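Local coordinates for protein CDP-4-keto-6-deoxy-D-glucose-3-dehydrase (Yersinia pseudotuberculosis, PDB 3BB8) that probably removes the C-3 hydroxyl of CDP-4-keto-6-deoxy-D-glucose with a pyridoxal 5'-phosphate cofactor, a step in making lipopolysaccharide sugars, at residues 13-18 with 41-46; 50-55 with 292-297; 139-144 with 402-407; 197-202 with 339-344; 330-335 with 350-355. The protein carries 1 engineered substitution. All coordinates share one frame; numbering follows the deposited sequence.

Interaction 1: 13-18 with 41-46; sequences LVAQYA and IGTKEL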
# COMPACT_ATOMS: atom_id res chain seq x y z
N LEU A 13 -22.05 -22.27 10.25
CA LEU A 13 -21.27 -23.13 9.38
C LEU A 13 -19.80 -22.69 9.31
O LEU A 13 -18.94 -23.43 8.84
CB LEU A 13 -21.87 -23.15 7.97
CG LEU A 13 -23.35 -23.56 7.86
CD1 LEU A 13 -23.72 -23.70 6.40
CD2 LEU A 13 -23.58 -24.87 8.60
N VAL A 14 -19.54 -21.47 9.77
CA VAL A 14 -18.19 -20.93 9.78
C VAL A 14 -17.54 -21.27 11.12
O VAL A 14 -16.44 -21.82 11.17
CB VAL A 14 -18.19 -19.39 9.58
CG1 VAL A 14 -16.82 -18.81 9.87
CG2 VAL A 14 -18.59 -19.06 8.15
N ALA A 15 -18.24 -20.97 12.21
CA ALA A 15 -17.73 -21.25 13.55
C ALA A 15 -17.44 -22.74 13.73
O ALA A 15 -16.68 -23.13 14.62
CB ALA A 15 -18.73 -20.78 14.61
N GLN A 16 -18.05 -23.56 12.88
CA GLN A 16 -17.87 -25.00 12.96
C GLN A 16 -16.82 -25.47 11.96
O GLN A 16 -16.30 -26.59 12.06
CB GLN A 16 -19.20 -25.71 12.71
CG GLN A 16 -20.30 -25.30 13.69
CD GLN A 16 -21.68 -25.82 13.29
OE1 GLN A 16 -22.68 -25.47 13.92
NE2 GLN A 16 -21.73 -26.64 12.25
N TYR A 17 -16.51 -24.63 10.98
CA TYR A 17 -15.50 -24.95 9.98
C TYR A 17 -14.16 -24.60 10.60
O TYR A 17 -13.13 -25.20 10.29
CB TYR A 17 -15.71 -24.12 8.71
CG TYR A 17 -14.66 -24.35 7.65
CD1 TYR A 17 -14.87 -25.27 6.62
CD2 TYR A 17 -13.43 -23.68 7.69
CE1 TYR A 17 -13.89 -25.51 5.66
CE2 TYR A 17 -12.43 -23.92 6.74
CZ TYR A 17 -12.67 -24.84 5.72
OH TYR A 17 -11.69 -25.11 4.79
N ALA A 18 -14.19 -23.62 11.49
CA ALA A 18 -13.00 -23.14 12.18
C ALA A 18 -12.52 -24.13 13.24
O ALA A 18 -11.34 -24.15 13.59
CB ALA A 18 -13.28 -21.78 12.81
N ILE A 41 -5.10 -17.36 14.49
CA ILE A 41 -6.45 -16.93 14.18
C ILE A 41 -7.44 -18.06 14.41
O ILE A 41 -7.07 -19.24 14.43
CB ILE A 41 -6.58 -16.48 12.70
CG1 ILE A 41 -6.35 -17.68 11.77
CG2 ILE A 41 -5.58 -15.37 12.41
CD1 ILE A 41 -6.68 -17.42 10.32
N GLY A 42 -8.71 -17.70 14.56
CA GLY A 42 -9.74 -18.69 14.79
C GLY A 42 -11.11 -18.30 14.29
O GLY A 42 -11.25 -17.47 13.38
N THR A 43 -12.13 -18.90 14.90
CA THR A 43 -13.52 -18.67 14.55
C THR A 43 -13.89 -17.20 14.35
O THR A 43 -14.41 -16.83 13.31
CB THR A 43 -14.45 -19.27 15.62
OG1 THR A 43 -14.16 -20.67 15.76
CG2 THR A 43 -15.90 -19.09 15.24
N LYS A 44 -13.60 -16.38 15.35
CA LYS A 44 -13.92 -14.96 15.27
C LYS A 44 -13.34 -14.29 14.02
O LYS A 44 -14.06 -13.59 13.30
CB LYS A 44 -13.42 -14.25 16.52
CG LYS A 44 -14.03 -12.88 16.74
CD LYS A 44 -15.52 -12.98 17.05
CE LYS A 44 -16.11 -11.62 17.43
NZ LYS A 44 -17.49 -11.75 17.99
N GLU A 45 -12.05 -14.50 13.75
CA GLU A 45 -11.42 -13.90 12.59
C GLU A 45 -12.13 -14.28 11.31
O GLU A 45 -12.51 -13.41 10.52
CB GLU A 45 -9.94 -14.30 12.47
CG GLU A 45 -9.01 -13.70 13.53
CD GLU A 45 -9.19 -14.32 14.89
OE1 GLU A 45 -9.55 -15.51 14.95
OE2 GLU A 45 -8.97 -13.63 15.91
N LEU A 46 -12.32 -15.58 11.08
CA LEU A 46 -12.98 -16.02 9.86
C LEU A 46 -14.41 -15.53 9.77
O LEU A 46 -14.90 -15.23 8.67
CB LEU A 46 -12.97 -17.55 9.74
CG LEU A 46 -11.64 -18.18 9.32
CD1 LEU A 46 -10.69 -18.20 10.51
CD2 LEU A 46 -11.88 -19.60 8.81
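Thr43 packs against Ala15 and Ala18, and Leu46 packs against Val14. Among the apolar contacts, that of Thr43 CG2 with Ala15 is close. This methyl meets both the backbone and the methyl of Ala15, with Thr43 CG2 to Ala15 CA at 3.3 Å. The same Thr43 CG2 lies 3.4 Å from Ala15 CB. It stands anti to the backbone N of Thr43 (chi1 -57°), which turns it to Ala15 and leaves the hydroxyl branch for Ala18. Further along, Val14 CG1 touches Leu46 CB at 4.1 Å, and these two side chains cross at a slant.

The join lies at the start of helix 43-55, where Gly42 is the N-cap residue. Ala15 and Ala18 come from the region where helix 6-15 gives way to helix 17-21. Their small side chains let the backbones draw near, with Ala15 CA and Thr43 CA 5.0 Å apart. Val14 O accepts from both Tyr17 N and Ala18 N.

Among the polar atoms, Thr43 OG1 lies 3.3 Å from the methyl carbon Ala18 CB, a van der Waals contact, and has a weak hydrogen bond to Glu19. Glu45 forms a salt bridge with Arg305 of helix 293-323. The second subunit also packs here: its Ser53 lies on Leu46, and its Arg7 on Tyr17.

Interaction 2: 50-55 with 292-297; sequences VEASLD and TDMQAA
Ala52 is at the heart of this contact, with its methyl directed at the first turn of helix 293-323. Ala52 CB lies 3.9 Å from Met294 CA and at the same distance from the carbonyl oxygen Asp293 O. Ala52 CB also meets Ala297 CB at 4.0 Å, methyl against methyl. Ala52 and Ala297 bring only methyl groups to this point. The axes of 50-55 and 293-297 approach to 8.4 Å and run at 159°, nearly antiparallel.

Met294 is the second main partner. Its backbone faces Ala52, while Met294 CG lies 4.4 Å from Ser53 OG. That hydroxyl is hydrogen-bonded to Met49 O, one turn back in its own helix. Its contact with Met294 is therefore only packing.

Asp293 adds the third share. Its carboxylate accepts from the backbone N-H groups of Gly61, Phe63 and Asn64, so it joins helix 62-75 to this corner. Asp55 OD2 lies 4.7 Å from Asp293 OD2. Salt bridges from Asp55 to Arg62 and Arg7 probably offset the like charges.

Thr292 and Gln295 form a capping box at the helix start. Gln295 N gives a bond to Thr292 OG1 (3.2 Å), and Gln295 OE1 receives both Thr292 N and Thr292 OG1. Phe63 of helix 62-75 packs on Ala52, Ile10 of helix 6-15 covers Val50, and Gln295 of the second subunit meets its counterpart here.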
# COMPACT_ATOMS: atom_id res chain seq x y z
N VAL A 50 -16.00 -12.85 6.90
CA VAL A 50 -17.15 -13.26 6.11
C VAL A 50 -18.19 -12.15 6.17
O VAL A 50 -18.81 -11.82 5.15
CB VAL A 50 -17.76 -14.58 6.63
CG1 VAL A 50 -19.15 -14.79 6.06
CG2 VAL A 50 -16.87 -15.75 6.20
N GLU A 51 -18.37 -11.56 7.35
CA GLU A 51 -19.32 -10.46 7.50
C GLU A 51 -18.96 -9.34 6.53
O GLU A 51 -19.80 -8.88 5.76
CB GLU A 51 -19.32 -9.93 8.92
CG GLU A 51 -20.20 -10.72 9.86
CD GLU A 51 -21.05 -9.83 10.74
OE1 GLU A 51 -20.49 -9.18 11.66
OE2 GLU A 51 -22.28 -9.77 10.51
N ALA A 52 -17.70 -8.91 6.59
CA ALA A 52 -17.21 -7.85 5.72
C ALA A 52 -17.39 -8.25 4.25
O ALA A 52 -17.78 -7.43 3.43
CB ALA A 52 -15.74 -7.58 6.01
N SER A 53 -17.12 -9.51 3.93
CA SER A 53 -17.27 -9.97 2.56
C SER A 53 -18.72 -9.82 2.13
O SER A 53 -19.00 -9.38 1.01
CB SER A 53 -16.85 -11.44 2.44
OG SER A 53 -15.50 -11.64 2.80
N LEU A 54 -19.63 -10.18 3.02
CA LEU A 54 -21.05 -10.09 2.72
C LEU A 54 -21.52 -8.64 2.60
O LEU A 54 -22.39 -8.33 1.78
CB LEU A 54 -21.86 -10.83 3.79
CG LEU A 54 -21.61 -12.35 3.86
CD1 LEU A 54 -22.46 -12.95 4.95
CD2 LEU A 54 -21.93 -13.00 2.52
N ASP A 55 -20.94 -7.76 3.42
CA ASP A 55 -21.29 -6.34 3.40
C ASP A 55 -21.26 -5.79 1.98
O ASP A 55 -22.06 -4.92 1.63
CB ASP A 55 -20.32 -5.54 4.28
CG ASP A 55 -20.63 -5.68 5.75
OD1 ASP A 55 -21.41 -6.59 6.09
OD2 ASP A 55 -20.08 -4.90 6.56
N THR A 292 -8.70 -2.64 2.90
CA THR A 292 -10.10 -3.01 2.74
C THR A 292 -10.74 -3.28 4.10
O THR A 292 -10.04 -3.47 5.10
CB THR A 292 -10.23 -4.28 1.88
OG1 THR A 292 -9.70 -5.40 2.61
CG2 THR A 292 -9.48 -4.12 0.57
N ASP A 293 -12.07 -3.33 4.14
CA ASP A 293 -12.74 -3.59 5.41
C ASP A 293 -12.52 -5.06 5.75
O ASP A 293 -12.58 -5.45 6.92
CB ASP A 293 -14.23 -3.23 5.33
CG ASP A 293 -14.75 -2.55 6.60
OD1 ASP A 293 -14.04 -1.68 7.15
OD2 ASP A 293 -15.87 -2.87 7.05
N MET A 294 -12.26 -5.88 4.73
CA MET A 294 -12.00 -7.31 4.94
C MET A 294 -10.81 -7.44 5.89
O MET A 294 -10.88 -8.14 6.91
CB MET A 294 -11.66 -8.01 3.63
CG MET A 294 -12.82 -8.16 2.68
SD MET A 294 -13.23 -6.67 1.72
CE MET A 294 -12.02 -6.79 0.40
N GLN A 295 -9.73 -6.75 5.55
CA GLN A 295 -8.54 -6.75 6.38
C GLN A 295 -8.91 -6.17 7.74
O GLN A 295 -8.53 -6.70 8.78
CB GLN A 295 -7.44 -5.90 5.73
CG GLN A 295 -6.81 -6.53 4.49
CD GLN A 295 -6.23 -5.50 3.52
OE1 GLN A 295 -6.93 -4.97 2.65
NE2 GLN A 295 -4.95 -5.20 3.68
N ALA A 296 -9.64 -5.06 7.73
CA ALA A 296 -10.05 -4.43 8.98
C ALA A 296 -10.76 -5.43 9.90
O ALA A 296 -10.54 -5.43 11.11
CB ALA A 296 -10.98 -3.25 8.69
N ALA A 297 -11.61 -6.28 9.32
CA ALA A 297 -12.36 -7.27 10.09
C ALA A 297 -11.43 -8.22 10.82
O ALA A 297 -11.53 -8.39 12.05
CB ALA A 297 -13.27 -8.06 9.15

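Interaction 3: 139-144 with 402-407; sequences VDIPTY and DRIMNQ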
# COMPACT_ATOMS: atom_id res chain seq x y z
N VAL A 139 24.19 0.01 18.37
CA VAL A 139 23.19 -0.52 19.30
C VAL A 139 23.90 -1.23 20.45
O VAL A 139 25.13 -1.28 20.50
CB VAL A 139 22.26 -1.53 18.61
CG1 VAL A 139 21.47 -0.84 17.50
CG2 VAL A 139 23.07 -2.68 18.06
N ASP A 140 23.11 -1.79 21.36
CA ASP A 140 23.66 -2.50 22.51
C ASP A 140 23.17 -3.95 22.54
O ASP A 140 22.02 -4.23 22.21
CB ASP A 140 23.29 -1.79 23.81
CG ASP A 140 23.52 -2.66 25.03
OD1 ASP A 140 22.61 -3.45 25.38
OD2 ASP A 140 24.60 -2.55 25.64
N ILE A 141 24.05 -4.86 22.94
CA ILE A 141 23.64 -6.19 23.35
C ILE A 141 23.63 -6.33 24.87
O ILE A 141 24.47 -5.74 25.56
CB ILE A 141 24.56 -7.28 22.76
CG1 ILE A 141 24.68 -7.10 21.24
CG2 ILE A 141 24.04 -8.66 23.10
CD1 ILE A 141 25.89 -7.78 20.65
N PRO A 142 22.68 -7.09 25.39
CA PRO A 142 21.83 -7.94 24.55
C PRO A 142 20.38 -7.47 24.54
O PRO A 142 19.47 -8.28 24.40
CB PRO A 142 21.93 -9.31 25.22
CG PRO A 142 22.20 -9.00 26.65
CD PRO A 142 23.06 -7.76 26.65
N THR A 143 20.18 -6.16 24.69
CA THR A 143 18.87 -5.56 24.46
C THR A 143 18.60 -5.38 22.97
O THR A 143 17.45 -5.39 22.54
CB THR A 143 18.75 -4.19 25.16
OG1 THR A 143 19.53 -3.22 24.45
CG2 THR A 143 19.26 -4.28 26.60
N TYR A 144 19.67 -5.22 22.20
CA TYR A 144 19.55 -5.07 20.75
C TYR A 144 18.85 -3.79 20.30
O TYR A 144 18.27 -3.73 19.23
CB TYR A 144 18.88 -6.31 20.15
CG TYR A 144 19.59 -7.59 20.52
CD1 TYR A 144 19.13 -8.38 21.58
CD2 TYR A 144 20.76 -7.98 19.87
CE1 TYR A 144 19.82 -9.51 21.98
CE2 TYR A 144 21.45 -9.11 20.27
CZ TYR A 144 20.98 -9.87 21.33
OH TYR A 144 21.67 -10.99 21.74
N ASP A 402 27.72 -4.89 13.79
CA ASP A 402 28.43 -5.90 13.00
C ASP A 402 28.37 -7.24 13.72
O ASP A 402 28.22 -8.29 13.10
CB ASP A 402 29.89 -5.49 12.80
CG ASP A 402 30.07 -4.54 11.64
OD1 ASP A 402 29.47 -4.78 10.58
OD2 ASP A 402 30.83 -3.55 11.79
N ARG A 403 28.50 -7.20 15.04
CA ARG A 403 28.46 -8.43 15.81
C ARG A 403 27.09 -9.08 15.63
O ARG A 403 26.98 -10.31 15.53
CB ARG A 403 28.72 -8.15 17.29
CG ARG A 403 29.20 -9.37 18.05
CD ARG A 403 29.21 -9.15 19.54
NE ARG A 403 29.51 -10.39 20.25
CZ ARG A 403 29.12 -10.66 21.49
NH1 ARG A 403 28.40 -9.77 22.17
NH2 ARG A 403 29.45 -11.82 22.05
N ILE A 404 26.05 -8.26 15.57
CA ILE A 404 24.70 -8.78 15.41
C ILE A 404 24.55 -9.38 14.03
O ILE A 404 23.96 -10.45 13.86
CB ILE A 404 23.63 -7.66 15.60
CG1 ILE A 404 23.64 -7.20 17.07
CG2 ILE A 404 22.26 -8.18 15.22
CD1 ILE A 404 22.65 -6.09 17.37
N MET A 405 25.10 -8.70 13.04
CA MET A 405 25.03 -9.17 11.66
C MET A 405 25.69 -10.53 11.54
O MET A 405 25.21 -11.40 10.80
CB MET A 405 25.73 -8.18 10.72
CG MET A 405 25.78 -8.64 9.27
SD MET A 405 26.85 -7.59 8.27
CE MET A 405 28.42 -7.90 9.08
N ASN A 406 26.78 -10.73 12.27
CA ASN A 406 27.52 -11.99 12.21
C ASN A 406 27.15 -13.07 13.22
O ASN A 406 27.14 -14.25 12.89
CB ASN A 406 29.02 -11.75 12.38
CG ASN A 406 29.62 -11.00 11.22
OD1 ASN A 406 29.58 -11.46 10.08
ND2 ASN A 406 30.19 -9.82 11.51
N GLN A 407 26.85 -12.66 14.45
CA GLN A 407 26.59 -13.63 15.51
C GLN A 407 25.20 -13.74 16.12
O GLN A 407 24.95 -14.64 16.93
CB GLN A 407 27.59 -13.38 16.63
CG GLN A 407 29.04 -13.35 16.17
CD GLN A 407 29.55 -14.72 15.80
OE1 GLN A 407 29.54 -15.64 16.63
NE2 GLN A 407 29.99 -14.88 14.56
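Arg403 and Ile404, neighbours on helix 399-407, meet Val139, Ile141 and Tyr144 at the end of a strand and in the turn after it.

Arg403 comes first. Its CG stands anti to the backbone N (chi1 -159°), and the chain stays extended as far as NE. It thus reaches out beside Ile141, whose side chain it crosses at about a right angle. Ile141 CD1 touches Arg403 NH1 at 3.5 Å and Arg403 CD at 3.8 Å. The methyl approaches the guanidinium obliquely. The charge is met by carboxylates outside the two segments: NH2 pairs with Glu332, and NE with Glu353.

Ile404 follows and has the most surface buried here. Its CG1 stands anti to the carbonyl carbon (chi1 -67°), and its chain then runs out straight (chi2 179°), carrying CD1 between two residues. One is Val139, whose CG2 lies 3.5 Å from Ile404 CD1. The other is Tyr144, whose CD2 lies 3.7 Å from the same methyl. The methyl meets the ring at its edge, near the ring plane. Ile141 CD1 also comes within 4.3 Å of Ile404 CG1. These contacts make a small apolar patch with Ile404 at its centre.

The hydroxyl of Tyr144 is hydrogen-bonded to Thr350 OG1. The contact joins strand 133-140 of the mixed sheet to helix 399-407, with strand 347-351 alongside, where Thr350 touches both Ile141 and Arg403.

Interaction 4: 197-202 with 339-344; sequences GSTYDG and NSDPSW
Two short antiparallel strands, 199-200 and 340-341, pair here in a small three-stranded sheet. Thr199 and Asp341 form the hydrogen-bonded pair. Asp341 N gives a bond of 2.9 Å to Thr199 O, while the return bond from Thr199 N to Asp341 O is weak. Their side chains lie side by side on one face, with Thr199 OG1 only 3.0 Å from Asp341 CB. Tyr200 and Ser340 form the non-hydrogen-bonded pair on the other face. The carbonyl oxygen of Asn339 lies over one face of the Tyr200 ring, 3.9 Å above its plane and offset toward the rim.

Further bonds extend the pairing at both ends. Asn339 ND2 donates to Asp201 OD1 at 2.8 Å, nearly straight at 171°. The oxygen lies in the amide plane but is met on its anti side, 31° out of the carboxylate plane, and the two planes are 73° apart. Asp201 N also bonds to Asn339 O. At the other end, Ser198 OG accepts from Ser343 N at 2.8 Å and is also hydrogen-bonded to Gly169 O.

Strand 199-200 is the middle strand, with 203-204 on its other edge. Lys314 of helix 293-323 forms a salt bridge with Asp341.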
# COMPACT_ATOMS: atom_id res chain seq x y z
N GLY A 197 2.05 -3.60 22.53
CA GLY A 197 1.83 -4.06 23.89
C GLY A 197 3.01 -3.79 24.81
O GLY A 197 2.89 -3.91 26.02
N SER A 198 4.14 -3.42 24.22
CA SER A 198 5.33 -3.13 25.00
C SER A 198 5.13 -1.84 25.78
O SER A 198 4.55 -0.88 25.28
CB SER A 198 6.55 -2.98 24.08
OG SER A 198 7.00 -4.24 23.62
N THR A 199 5.61 -1.84 27.02
CA THR A 199 5.50 -0.67 27.87
C THR A 199 6.89 -0.27 28.36
O THR A 199 7.79 -1.09 28.44
CB THR A 199 4.60 -0.95 29.09
OG1 THR A 199 5.24 -1.89 29.96
CG2 THR A 199 3.27 -1.52 28.65
N TYR A 200 7.04 1.02 28.66
CA TYR A 200 8.30 1.55 29.17
C TYR A 200 7.93 2.54 30.25
O TYR A 200 7.26 3.54 29.99
CB TYR A 200 9.08 2.26 28.06
CG TYR A 200 10.37 2.89 28.52
CD1 TYR A 200 10.38 4.09 29.24
CD2 TYR A 200 11.60 2.30 28.23
CE1 TYR A 200 11.58 4.67 29.66
CE2 TYR A 200 12.81 2.87 28.64
CZ TYR A 200 12.79 4.06 29.35
OH TYR A 200 13.98 4.65 29.74
N ASP A 201 8.34 2.25 31.48
CA ASP A 201 8.03 3.12 32.61
C ASP A 201 6.52 3.09 32.80
O ASP A 201 5.91 4.07 33.22
CB ASP A 201 8.52 4.55 32.30
CG ASP A 201 8.55 5.43 33.53
OD1 ASP A 201 9.12 5.00 34.56
OD2 ASP A 201 8.02 6.56 33.47
N GLY A 202 5.92 1.95 32.46
CA GLY A 202 4.48 1.78 32.59
C GLY A 202 3.63 2.33 31.45
O GLY A 202 2.46 1.98 31.32
N ASN A 339 13.73 -0.76 33.16
CA ASN A 339 12.46 -0.10 33.40
C ASN A 339 11.51 -0.23 32.22
O ASN A 339 10.90 0.75 31.79
CB ASN A 339 12.70 1.38 33.74
CG ASN A 339 11.43 2.07 34.21
OD1 ASN A 339 10.62 1.49 34.93
ND2 ASN A 339 11.26 3.33 33.80
N SER A 340 11.37 -1.45 31.71
CA SER A 340 10.47 -1.69 30.59
C SER A 340 9.85 -3.07 30.72
O SER A 340 10.43 -3.96 31.32
CB SER A 340 11.22 -1.58 29.26
OG SER A 340 11.96 -2.76 29.00
N ASP A 341 8.66 -3.23 30.14
CA ASP A 341 7.98 -4.52 30.18
C ASP A 341 7.75 -4.91 28.71
O ASP A 341 6.65 -4.80 28.18
CB ASP A 341 6.65 -4.38 30.93
CG ASP A 341 5.99 -5.72 31.23
OD1 ASP A 341 6.61 -6.78 30.94
OD2 ASP A 341 4.86 -5.72 31.76
N PRO A 342 8.82 -5.37 28.06
CA PRO A 342 8.78 -5.65 26.62
C PRO A 342 7.78 -6.75 26.29
O PRO A 342 7.85 -7.84 26.85
CB PRO A 342 10.21 -6.12 26.33
CG PRO A 342 10.67 -6.70 27.62
CD PRO A 342 10.05 -5.87 28.70
N SER A 343 6.87 -6.46 25.37
CA SER A 343 6.07 -7.50 24.73
C SER A 343 6.85 -8.20 23.63
O SER A 343 6.75 -7.83 22.45
CB SER A 343 4.77 -6.91 24.17
OG SER A 343 3.98 -7.91 23.55
N TRP A 344 7.63 -9.20 24.01
CA TRP A 344 8.54 -9.86 23.07
C TRP A 344 7.92 -10.33 21.77
O TRP A 344 6.85 -10.95 21.75
CB TRP A 344 9.26 -11.03 23.76
CG TRP A 344 10.10 -10.58 24.91
CD1 TRP A 344 9.76 -10.60 26.23
CD2 TRP A 344 11.38 -9.94 24.84
NE1 TRP A 344 10.75 -10.00 26.99
CE2 TRP A 344 11.76 -9.59 26.15
CE3 TRP A 344 12.25 -9.63 23.78
CZ2 TRP A 344 12.96 -8.93 26.45
CZ3 TRP A 344 13.45 -8.98 24.08
CH2 TRP A 344 13.79 -8.64 25.40

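Interaction 5: 330-335 with 350-355; sequences FIELPE and TLKEDS
Phe330 and Lys352, Glu332 and Thr350 are tied by backbone hydrogen bonds. Lys352 N donates to Phe330 O at 2.9 Å. Glu332 N donates to Thr350 O at 2.9 Å, and this bond is almost straight at 178°. The return bond, from Thr350 N to Glu332 O, is weak. Between them, Ile331 CA lies 3.5 Å from Thr350 O, a CA-H...O contact.

One charged pair crosses the strands. Lys352 NZ meets Glu332 OE2 at 3.1 Å, on the anti side of that oxygen and tilted from the carboxylate plane. The lysine chain is extended until its last torsion, which bends (chi4 -57°) and turns NZ to the glutamate. Lys352 CB and CG pass beside Phe330 O. Arg403 of helix 399-407 shares Glu332 OE2. Two cations on one oxygen would probably favour the charged carboxylate.

The pairing is antiparallel, with strand 331-332 at one edge of a three-stranded sheet and 347-351 in its middle. Ile331 and Leu351 are the non-hydrogen-bonded pair, and Glu332 and Thr350 the hydrogen-bonded one. The third strand, 408-411, lies on the far side of 347-351.

Apolar packing is on the face of Ile331 and Leu351. Ile331 CG2 touches Leu351 CD1 at 3.9 Å, the side chains crossing at about a right angle. Phe330 CD1 lies 4.4 Å from Ser355 CB. Past the strand, Ser355 N and OG both bond to Lys352 O, closing a turn. Phe330 and Ser355 line the pocket of a bound benzamidine, probably from the crystallisation liquor, and Phe433 stacks on the Phe330 ring.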
# COMPACT_ATOMS: atom_id res chain seq x y z
N PHE A 330 27.97 -20.52 26.15
CA PHE A 330 28.11 -20.47 24.70
C PHE A 330 27.28 -19.38 24.02
O PHE A 330 27.66 -18.87 22.97
CB PHE A 330 27.75 -21.83 24.11
CG PHE A 330 28.54 -22.95 24.71
CD1 PHE A 330 29.92 -23.01 24.53
CD2 PHE A 330 27.91 -23.92 25.49
CE1 PHE A 330 30.68 -24.02 25.12
CE2 PHE A 330 28.66 -24.94 26.08
CZ PHE A 330 30.05 -24.99 25.90
N ILE A 331 26.15 -19.03 24.63
CA ILE A 331 25.28 -18.02 24.06
C ILE A 331 24.85 -16.97 25.07
O ILE A 331 24.67 -17.26 26.25
CB ILE A 331 24.03 -18.68 23.41
CG1 ILE A 331 23.30 -19.58 24.40
CG2 ILE A 331 24.46 -19.54 22.24
CD1 ILE A 331 22.34 -18.88 25.28
N GLU A 332 24.71 -15.74 24.59
CA GLU A 332 24.28 -14.63 25.43
C GLU A 332 22.76 -14.52 25.34
O GLU A 332 22.20 -14.37 24.25
CB GLU A 332 24.95 -13.35 24.96
CG GLU A 332 26.38 -13.21 25.46
CD GLU A 332 27.22 -12.32 24.58
OE1 GLU A 332 26.73 -11.24 24.19
OE2 GLU A 332 28.37 -12.69 24.29
N LEU A 333 22.10 -14.60 26.49
CA LEU A 333 20.64 -14.54 26.52
C LEU A 333 20.11 -13.11 26.53
O LEU A 333 20.76 -12.21 27.07
CB LEU A 333 20.11 -15.32 27.73
CG LEU A 333 20.39 -16.82 27.64
CD1 LEU A 333 19.98 -17.50 28.94
CD2 LEU A 333 19.65 -17.42 26.47
N PRO A 334 18.93 -12.89 25.94
CA PRO A 334 18.29 -11.57 25.86
C PRO A 334 17.95 -10.90 27.19
O PRO A 334 17.65 -11.57 28.19
CB PRO A 334 17.05 -11.84 25.01
CG PRO A 334 16.71 -13.25 25.35
CD PRO A 334 18.06 -13.92 25.36
N GLU A 335 17.99 -9.57 27.20
CA GLU A 335 17.69 -8.81 28.40
C GLU A 335 16.81 -7.59 28.12
O GLU A 335 17.17 -6.71 27.32
CB GLU A 335 19.00 -8.37 29.07
CG GLU A 335 19.66 -9.46 29.91
CD GLU A 335 21.09 -9.12 30.28
OE1 GLU A 335 21.41 -7.92 30.44
OE2 GLU A 335 21.90 -10.06 30.42
N THR A 350 22.66 -14.24 20.92
CA THR A 350 23.96 -14.00 20.30
C THR A 350 24.95 -15.11 20.65
O THR A 350 25.31 -15.30 21.81
CB THR A 350 24.55 -12.65 20.74
OG1 THR A 350 23.72 -11.59 20.26
CG2 THR A 350 25.96 -12.48 20.19
N LEU A 351 25.38 -15.85 19.63
CA LEU A 351 26.32 -16.95 19.82
C LEU A 351 27.75 -16.42 20.00
O LEU A 351 28.24 -15.65 19.18
CB LEU A 351 26.27 -17.92 18.64
CG LEU A 351 27.42 -18.91 18.52
CD1 LEU A 351 27.28 -20.04 19.53
CD2 LEU A 351 27.52 -19.46 17.11
N LYS A 352 28.40 -16.86 21.07
CA LYS A 352 29.74 -16.38 21.40
C LYS A 352 30.75 -16.79 20.34
O LYS A 352 30.74 -17.92 19.86
CB LYS A 352 30.17 -16.90 22.77
CG LYS A 352 29.54 -16.16 23.94
CD LYS A 352 30.02 -16.72 25.27
CE LYS A 352 29.24 -16.13 26.44
NZ LYS A 352 29.32 -14.64 26.46
N GLU A 353 31.63 -15.86 19.97
CA GLU A 353 32.62 -16.11 18.93
C GLU A 353 33.55 -17.25 19.33
O GLU A 353 33.91 -18.09 18.50
CB GLU A 353 33.43 -14.84 18.65
CG GLU A 353 32.64 -13.75 17.94
CD GLU A 353 31.89 -12.85 18.91
OE1 GLU A 353 31.62 -13.30 20.04
OE2 GLU A 353 31.59 -11.70 18.54
N ASP A 354 33.95 -17.28 20.60
CA ASP A 354 34.93 -18.24 21.07
C ASP A 354 34.28 -19.58 21.41
O ASP A 354 34.86 -20.41 22.10
CB ASP A 354 35.66 -17.69 22.30
CG ASP A 354 34.76 -17.56 23.51
OD1 ASP A 354 33.79 -18.35 23.62
OD2 ASP A 354 35.01 -16.68 24.35
N SER A 355 33.06 -19.78 20.90
CA SER A 355 32.33 -21.01 21.15
C SER A 355 32.89 -22.16 20.33
O SER A 355 32.59 -23.32 20.60
CB SER A 355 30.85 -20.83 20.82
OG SER A 355 30.66 -20.70 19.42

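How the interactions relate
Interactions 1 and 2 share helix 43-55 and touch through Val14 and Val50, their centres about 14 Å apart. Both border the second subunit. Interactions 3 and 5 lie on the opposite side of the chain's centre from interaction 2, their centres about 10 Å apart. They are joined by Arg403 with Glu332 and by a probable hydrogen bond between Tyr144 and Thr350. The centres of interactions 3 and 4 are about 20 Å apart, and interaction 4 touches interaction 5 through Trp344 and Glu335. Along the chain, interaction 1 closes first. The segments of 2 and 3 alternate, as do those of 4 and 5. Distant parts of the sequence are thereby woven into one aminotransferase fold.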